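Long-range contact in putative short-chain dehydrogenase/reductase (Burkholderia xenovorans, PDB 5JY1), which binds NAD and is probably an oxidoreductase of the short-chain dehydrogenase/reductase family, perhaps a 3-oxoacyl-[acyl-carrier-protein] reductase: residues W143-N148 with N186-A191. Numbering follows the deposited sequence.
Sequences WGRIVN and NITVNA
A bend at chi2 (-78°) folds the Arg145 chain back across Thr188, whose OG1 sits between backbone N and carbonyl carbon (chi1 65°) and meets Arg145 CD at 3.1 Å. The fold sends the guanidinium back over Gly144, where NH1 donates to Gly144 O at 3.0 Å. Thr188 N bonds the same oxygen from the opposite face of the carbonyl plane, so two donors grip it. One guanidinium face lies against the Trp143 ring; NE donates to Ser240 O, and NH2 makes a long, weak ion pair with Glu241. Trp143 CD1 also meets Asn186 ND2, 3.3 Å away, with ring and amide nearly perpendicular.

Five backbone hydrogen bonds run the length of this parallel pair, straightening toward Asn148 N to Asn190 O (174° at the hydrogen). A water donates to Ile146 O and accepts from Asn190 ND2; the same amide is held by Val246 O at ND2 and by Glu249 N at OD1. On the other face, Ile146 CG2 packs alongside Val189 CG1 at 4.0 Å.

These are adjacent strands of the parallel Rossmann-type sheet: 94-97 flanks 144-149, and 250-253 flanks 187-194. Helices 113-141 and 162-182 cover the Ile146, Ile187 and Val189 face, while helix 227-239 packs on Val147 and Asn190.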
loop_
_atom_site.group_PDB
_atom_site.type_symbol
_atom_site.label_atom_id
_atom_site.label_comp_id
_atom_site.label_asym_id
_atom_site.label_seq_id
_atom_site.Cartn_x
_atom_site.Cartn_y
_atom_site.Cartn_z
ATOM N N TRP A 143 7.015 28.545 2.331
ATOM C CA TRP A 143 5.826 28.114 1.592
ATOM C C TRP A 143 6.286 27.420 0.321
ATOM O O TRP A 143 7.018 28.014 -0.477
ATOM C CB TRP A 143 4.912 29.315 1.257
ATOM C CG TRP A 143 3.440 28.951 0.985
ATOM C CD1 TRP A 143 2.390 29.099 1.845
ATOM C CD2 TRP A 143 2.882 28.418 -0.237
ATOM N NE1 TRP A 143 1.221 28.673 1.249
ATOM C CE2 TRP A 143 1.492 28.260 -0.028
ATOM C CE3 TRP A 143 3.420 28.054 -1.474
ATOM C CZ2 TRP A 143 0.638 27.751 -1.013
ATOM C CZ3 TRP A 143 2.578 27.554 -2.453
ATOM C CH2 TRP A 143 1.192 27.408 -2.219
ATOM N N GLY A 144 5.838 26.186 0.107
ATOM C CA GLY A 144 6.183 25.487 -1.114
ATOM C C GLY A 144 5.233 24.349 -1.397
ATOM O O GLY A 144 4.673 23.739 -0.482
ATOM N N ARG A 145 5.052 24.065 -2.688
ATOM C CA ARG A 145 4.279 22.920 -3.161
ATOM C C ARG A 145 5.078 22.247 -4.260
ATOM O O ARG A 145 5.387 22.877 -5.277
ATOM C CB ARG A 145 2.902 23.342 -3.696
ATOM C CG ARG A 145 2.032 24.044 -2.678
ATOM C CD ARG A 145 1.417 23.029 -1.714
ATOM N NE ARG A 145 0.442 23.622 -0.807
ATOM C CZ ARG A 145 0.727 24.207 0.353
ATOM N NH1 ARG A 145 1.984 24.302 0.782
ATOM N NH2 ARG A 145 -0.265 24.702 1.092
ATOM N N ILE A 146 5.428 20.976 -4.058
ATOM C CA ILE A 146 6.124 20.197 -5.073
ATOM C C ILE A 146 5.210 19.055 -5.490
ATOM O O ILE A 146 4.707 18.316 -4.635
ATOM C CB ILE A 146 7.478 19.675 -4.558
ATOM C CG1 ILE A 146 8.380 20.872 -4.214
ATOM C CG2 ILE A 146 8.147 18.762 -5.598
ATOM C CD1 ILE A 146 9.714 20.501 -3.556
ATOM N N VAL A 147 4.981 18.928 -6.797
ATOM C CA VAL A 147 4.115 17.890 -7.365
ATOM C C VAL A 147 4.979 17.045 -8.286
ATOM O O VAL A 147 5.415 17.524 -9.343
ATOM C CB VAL A 147 2.933 18.487 -8.148
ATOM C CG1 VAL A 147 1.958 17.384 -8.587
ATOM C CG2 VAL A 147 2.206 19.576 -7.347
ATOM N N ASN A 148 5.220 15.791 -7.906
ATOM C CA ASN A 148 5.964 14.869 -8.750
ATOM C C ASN A 148 4.996 13.928 -9.456
ATOM O O ASN A 148 3.854 13.753 -9.037
ATOM C CB ASN A 148 6.976 14.072 -7.923
ATOM C CG ASN A 148 8.064 14.951 -7.357
ATOM O OD1 ASN A 148 8.422 15.960 -7.965
ATOM N ND2 ASN A 148 8.593 14.586 -6.190
ATOM N N ASN A 186 6.874 24.355 5.807
ATOM C CA ASN A 186 5.595 24.456 5.095
ATOM C C ASN A 186 5.782 24.212 3.596
ATOM O O ASN A 186 5.142 24.849 2.756
ATOM C CB ASN A 186 4.907 25.803 5.352
ATOM C CG ASN A 186 3.494 25.842 4.810
ATOM O OD1 ASN A 186 2.813 24.812 4.750
ATOM N ND2 ASN A 186 3.049 27.024 4.385
ATOM N N ILE A 187 6.683 23.291 3.259
ATOM C CA ILE A 187 6.837 22.777 1.901
ATOM C C ILE A 187 6.242 21.375 1.863
ATOM O O ILE A 187 6.748 20.464 2.531
ATOM C CB ILE A 187 8.309 22.744 1.459
ATOM C CG1 ILE A 187 8.947 24.139 1.533
ATOM C CG2 ILE A 187 8.402 22.168 0.058
ATOM C CD1 ILE A 187 10.490 24.125 1.338
ATOM N N THR A 188 5.186 21.185 1.084
ATOM C CA THR A 188 4.622 19.851 0.924
ATOM C C THR A 188 5.098 19.225 -0.381
ATOM O O THR A 188 5.461 19.919 -1.336
ATOM C CB THR A 188 3.099 19.875 0.943
ATOM O OG1 THR A 188 2.627 20.597 -0.197
ATOM C CG2 THR A 188 2.581 20.533 2.226
ATOM N N VAL A 189 5.118 17.894 -0.410
ATOM C CA VAL A 189 5.653 17.141 -1.540
ATOM C C VAL A 189 4.763 15.919 -1.722
ATOM O O VAL A 189 4.642 15.097 -0.807
ATOM C CB VAL A 189 7.116 16.702 -1.323
ATOM C CG1 VAL A 189 7.731 16.189 -2.617
ATOM C CG2 VAL A 189 7.983 17.835 -0.740
ATOM N N ASN A 190 4.135 15.809 -2.889
ATOM C CA ASN A 190 3.196 14.732 -3.185
ATOM C C ASN A 190 3.439 14.245 -4.609
ATOM O O ASN A 190 4.062 14.931 -5.419
ATOM C CB ASN A 190 1.747 15.214 -3.010
ATOM C CG ASN A 190 1.423 15.575 -1.567
ATOM O OD1 ASN A 190 1.197 14.693 -0.732
ATOM N ND2 ASN A 190 1.387 16.873 -1.266
ATOM N N ALA A 191 2.932 13.053 -4.925
ATOM C CA ALA A 191 3.147 12.478 -6.244
ATOM C C ALA A 191 1.818 12.037 -6.843
ATOM O O ALA A 191 0.986 11.439 -6.157
ATOM C CB ALA A 191 4.125 11.286 -6.190
HETATM O O HOH W 1 2.056 18.699 -3.547
#